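Local coordinates for ribulose-bisphosphate carboxylase (Alicyclobacillus acidocaldarius subsp. acidocaldarius, PDB 4NAS), which belongs to the RuBisCO large-chain family, pairing an N-terminal domain with a TIM-barrel domain that binds a calcium ion, at residues P124-G129 against L291-G296; P263-P268 against A297-F302. All coordinates share one frame; numbering follows the deposited sequence.

Interaction 1. Residues P124-G129 against L291-G296; sequences PGPKFG and LMRLAG. With CA (calcium ion), chain L.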
# COMPACT_ATOMS: atom_id res chain seq x y z
N PRO B 124 -18.30 -1.55 -1.30
CA PRO B 124 -19.19 -2.61 -0.79
C PRO B 124 -19.61 -2.45 0.67
O PRO B 124 -20.74 -2.78 0.99
CB PRO B 124 -18.35 -3.88 -0.93
CG PRO B 124 -16.93 -3.39 -0.88
CD PRO B 124 -16.97 -2.09 -1.63
N GLY B 125 -18.73 -2.01 1.56
CA GLY B 125 -19.08 -2.05 2.98
C GLY B 125 -19.11 -3.49 3.49
O GLY B 125 -18.99 -4.44 2.71
N PRO B 126 -19.27 -3.66 4.81
CA PRO B 126 -19.20 -5.00 5.41
C PRO B 126 -20.37 -5.87 4.94
O PRO B 126 -21.47 -5.34 4.76
CB PRO B 126 -19.29 -4.71 6.91
CG PRO B 126 -18.76 -3.28 7.04
CD PRO B 126 -19.34 -2.60 5.84
N LYS B 127 -20.11 -7.14 4.68
CA LYS B 127 -21.16 -8.08 4.31
C LYS B 127 -21.98 -8.40 5.56
O LYS B 127 -23.21 -8.54 5.49
CB LYS B 127 -20.56 -9.34 3.69
CG LYS B 127 -21.60 -10.29 3.05
CD LYS B 127 -20.99 -11.51 2.37
CE LYS B 127 -20.34 -11.20 1.01
NZ LYS B 127 -18.82 -11.26 0.97
N PHE B 128 -21.31 -8.50 6.71
CA PHE B 128 -22.00 -8.89 7.94
C PHE B 128 -22.20 -7.77 8.95
O PHE B 128 -23.30 -7.62 9.51
CB PHE B 128 -21.28 -10.08 8.59
CG PHE B 128 -21.35 -11.33 7.78
CD1 PHE B 128 -22.43 -12.19 7.89
CD2 PHE B 128 -20.35 -11.65 6.87
CE1 PHE B 128 -22.51 -13.34 7.14
CE2 PHE B 128 -20.43 -12.79 6.11
CZ PHE B 128 -21.50 -13.65 6.25
N GLY B 129 -21.14 -7.01 9.21
CA GLY B 129 -21.16 -6.00 10.26
C GLY B 129 -21.31 -6.58 11.66
O GLY B 129 -21.24 -7.79 11.85
N LEU B 291 -11.28 3.61 5.63
CA LEU B 291 -11.01 2.76 4.48
C LEU B 291 -11.37 1.28 4.72
O LEU B 291 -11.85 0.59 3.81
CB LEU B 291 -9.54 2.85 4.10
CG LEU B 291 -9.10 4.24 3.61
CD1 LEU B 291 -7.70 4.17 3.00
CD2 LEU B 291 -10.08 4.76 2.61
N MSE B 292 -11.11 0.80 5.93
CA MSE B 292 -11.45 -0.57 6.30
C MSE B 292 -12.95 -0.86 6.23
O MSE B 292 -13.36 -1.90 5.71
CB MSE B 292 -10.97 -0.88 7.72
CG MSE B 292 -9.48 -0.97 7.87
SE MSE B 292 -8.75 -2.35 6.73
CE MSE B 292 -6.97 -2.33 7.45
N ARG B 293 -13.77 0.05 6.76
CA ARG B 293 -15.22 -0.13 6.70
C ARG B 293 -15.70 -0.12 5.24
O ARG B 293 -16.54 -0.92 4.82
CB ARG B 293 -15.94 0.94 7.55
CG ARG B 293 -17.45 0.85 7.54
CD ARG B 293 -18.04 1.86 8.53
NE ARG B 293 -19.47 1.66 8.73
CZ ARG B 293 -20.24 2.47 9.46
NH1 ARG B 293 -21.54 2.22 9.59
NH2 ARG B 293 -19.71 3.53 10.04
N LEU B 294 -15.13 0.78 4.45
CA LEU B 294 -15.55 0.87 3.04
C LEU B 294 -15.19 -0.41 2.29
O LEU B 294 -15.95 -0.88 1.44
CB LEU B 294 -14.88 2.05 2.36
CG LEU B 294 -15.27 3.45 2.85
CD1 LEU B 294 -14.43 4.55 2.15
CD2 LEU B 294 -16.75 3.67 2.65
N ALA B 295 -14.01 -0.95 2.60
CA ALA B 295 -13.48 -2.12 1.92
C ALA B 295 -14.22 -3.40 2.32
O ALA B 295 -14.21 -4.37 1.57
CB ALA B 295 -11.97 -2.25 2.20
N GLY B 296 -14.84 -3.41 3.50
CA GLY B 296 -15.70 -4.52 3.89
C GLY B 296 -15.30 -5.33 5.12
O GLY B 296 -15.78 -6.44 5.33
CA CA L . -22.92 -3.33 0.18
O HOH W 1 -22.88 -5.02 2.21
O HOH W 2 -17.44 -8.36 4.67
O HOH W 3 -23.53 -1.85 2.10
O HOH W 4 -25.68 -2.60 0.11
O HOH W 5 -22.49 -1.35 -1.27
O HOH W 6 -21.84 -4.99 -0.99

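Interaction 2. Residues P263-P268 against A297-F302; sequences PILAHP and ADIGIF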
# COMPACT_ATOMS: atom_id res chain seq x y z
N PRO B 263 -17.41 -13.74 7.45
CA PRO B 263 -16.93 -12.41 7.84
C PRO B 263 -15.45 -12.19 7.53
O PRO B 263 -14.66 -13.14 7.52
CB PRO B 263 -17.15 -12.39 9.36
CG PRO B 263 -18.29 -13.34 9.59
CD PRO B 263 -18.11 -14.43 8.56
N ILE B 264 -15.08 -10.93 7.28
CA ILE B 264 -13.69 -10.58 7.11
C ILE B 264 -13.08 -9.99 8.41
O ILE B 264 -13.65 -9.10 9.04
CB ILE B 264 -13.51 -9.58 5.92
CG1 ILE B 264 -13.90 -10.27 4.60
CG2 ILE B 264 -12.09 -8.98 5.92
CD1 ILE B 264 -14.04 -9.32 3.42
N LEU B 265 -11.93 -10.50 8.79
CA LEU B 265 -11.24 -10.01 9.97
C LEU B 265 -10.01 -9.24 9.45
O LEU B 265 -9.00 -9.83 9.05
CB LEU B 265 -10.85 -11.17 10.90
CG LEU B 265 -9.85 -10.92 12.05
CD1 LEU B 265 -10.45 -9.97 13.10
CD2 LEU B 265 -9.40 -12.26 12.73
N ALA B 266 -10.13 -7.91 9.43
CA ALA B 266 -9.07 -7.04 8.94
C ALA B 266 -7.87 -6.88 9.89
O ALA B 266 -8.00 -6.33 11.00
CB ALA B 266 -9.61 -5.71 8.58
N HIS B 267 -6.70 -7.33 9.45
CA HIS B 267 -5.51 -7.20 10.30
C HIS B 267 -4.69 -5.98 9.83
O HIS B 267 -4.57 -5.76 8.65
CB HIS B 267 -4.65 -8.49 10.28
CG HIS B 267 -3.51 -8.46 11.27
ND1 HIS B 267 -2.34 -7.78 11.03
CD2 HIS B 267 -3.41 -8.95 12.53
CE1 HIS B 267 -1.55 -7.87 12.09
NE2 HIS B 267 -2.18 -8.57 13.02
N PRO B 268 -4.13 -5.20 10.77
CA PRO B 268 -3.45 -3.96 10.33
C PRO B 268 -2.01 -4.09 9.86
O PRO B 268 -1.37 -3.04 9.74
CB PRO B 268 -3.45 -3.10 11.61
CG PRO B 268 -3.43 -4.08 12.69
CD PRO B 268 -4.30 -5.23 12.23
N ALA B 297 -14.42 -4.79 5.95
CA ALA B 297 -14.03 -5.49 7.18
C ALA B 297 -15.27 -5.62 8.07
O ALA B 297 -16.03 -4.66 8.24
CB ALA B 297 -12.99 -4.73 7.89
N ASP B 298 -15.49 -6.79 8.63
CA ASP B 298 -16.58 -6.92 9.60
C ASP B 298 -16.05 -6.73 11.02
O ASP B 298 -16.79 -6.39 11.93
CB ASP B 298 -17.27 -8.26 9.46
CG ASP B 298 -17.88 -8.45 8.09
OD1 ASP B 298 -18.94 -7.85 7.86
OD2 ASP B 298 -17.29 -9.18 7.26
N ILE B 299 -14.76 -7.00 11.18
CA ILE B 299 -14.07 -6.81 12.44
C ILE B 299 -12.77 -6.12 12.12
O ILE B 299 -12.04 -6.53 11.20
CB ILE B 299 -13.75 -8.16 13.14
CG1 ILE B 299 -15.04 -8.96 13.37
CG2 ILE B 299 -13.06 -7.90 14.49
CD1 ILE B 299 -14.79 -10.39 13.75
N GLY B 300 -12.46 -5.07 12.87
CA GLY B 300 -11.25 -4.32 12.59
C GLY B 300 -10.31 -4.32 13.79
O GLY B 300 -10.68 -3.89 14.88
N ILE B 301 -9.09 -4.80 13.57
CA ILE B 301 -8.05 -4.88 14.60
C ILE B 301 -7.17 -3.63 14.45
O ILE B 301 -6.78 -3.28 13.35
CB ILE B 301 -7.16 -6.13 14.35
CG1 ILE B 301 -7.98 -7.42 14.45
CG2 ILE B 301 -5.92 -6.11 15.27
CD1 ILE B 301 -7.22 -8.68 14.01
N PHE B 302 -6.89 -2.95 15.56
CA PHE B 302 -6.08 -1.72 15.54
C PHE B 302 -5.39 -1.61 16.91
O PHE B 302 -5.84 -2.24 17.88
CB PHE B 302 -6.96 -0.47 15.23
CG PHE B 302 -8.13 -0.30 16.16
CD1 PHE B 302 -9.34 -0.93 15.89
CD2 PHE B 302 -8.02 0.46 17.33
CE1 PHE B 302 -10.42 -0.79 16.76
CE2 PHE B 302 -9.10 0.60 18.21
CZ PHE B 302 -10.30 -0.03 17.93

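Interaction 1. Residues P124-G129 against L291-G296
P124, G125 and P126 lie across the last turn of helix 284-295, and their grip on it is mostly side chain or alpha carbon against carbonyl oxygen. The one direct hydrogen bond runs from G125 N to L294 O (3.0 Å); the donor stands above the carbonyl plane, 41° out of it, and the CD of P124 packs on the same oxygen at 3.5 Å. One residue back, R293 O takes the CA-H of G125 (CA to O 3.3 Å) in a nearly straight contact, with P126 CD at 3.4 Å beside it. The two proline rings thus meet successive carbonyls with their CD and CG atoms. R293 itself is fully extended, every torsion from chi1 (179°) outward close to anti, which carries its guanidinium past P126 to backbone oxygens of H322, A325, H329 and K330. The K127 side chain takes no part in the contact; its NZ hydrogen-bonds V260 O and D257 O, while K127 N shares a water with G296 O. P124 O also binds a calcium ion at 2.4 Å, whose other ligands here are waters, one of them also donating to P126 O. G296, with positive phi, is the C-prime residue of a Schellman motif: G296 N reaches R293 O weakly, A297 N reaches M292 O, and the helix ends against the proline loop.

Interaction 2. Residues P263-P268 against A297-F302
I301 gives up the most surface here, and its branches divide the work. With CG1 anti to the carbonyl carbon (chi1 -62°), CD1 swings over to L265 CD1 at 3.6 Å, while CG2 packs on P268 CD, the two side chains crossing at about a right angle. L265, with CG anti to its backbone N (chi1 167°), brings the same CD1 onto I299 CG2. The backbones pair in parallel: I299 N to I264 O, A266 N to I299 O (2.9 Å) and I301 N to A266 O. Strands 264-267 and 299-303 are neighbours in the parallel sheet of the TIM-barrel domain, with helix 284-295 in the connection between them. On the other face A266 CB meets A297 CB at 3.6 Å, and M292 of that helix touches A266. At the N-terminal end D298 OD2 accepts from I264 N (2.8 Å, 168°) through its anti lone pair, OD1 is held by F128 N and G129 N, and D298 N joins I299 N on I264 O. At the far end P268 CD sits over one face of the H267 ring, offset toward the rim; H267 ND1 pairs with A269 N, and the histidine side chain is about 5 Å from a calcium ion other than P124's.

The centres of the two contacts are 9 Å apart, and G296 runs straight into A297: helix 284-295 ends in interaction 1 and the chain continues into strand 299-303 of interaction 2. Along the chain the order is 124-129, 263-268, 291-296, 297-302, so the segments alternate. D298 ties them together. While its OD2 serves strand 264-267, its OD1 probably accepts hydrogen bonds from F128 N and G129 N, both 2.7 Å away, and P126 CG packs on A297 O at 3.3 Å. The loop before helix 129-137 is thus fastened to the N-terminal ends of two adjacent barrel strands, with H267, toward the other end of its strand, near a different calcium ion from P124's.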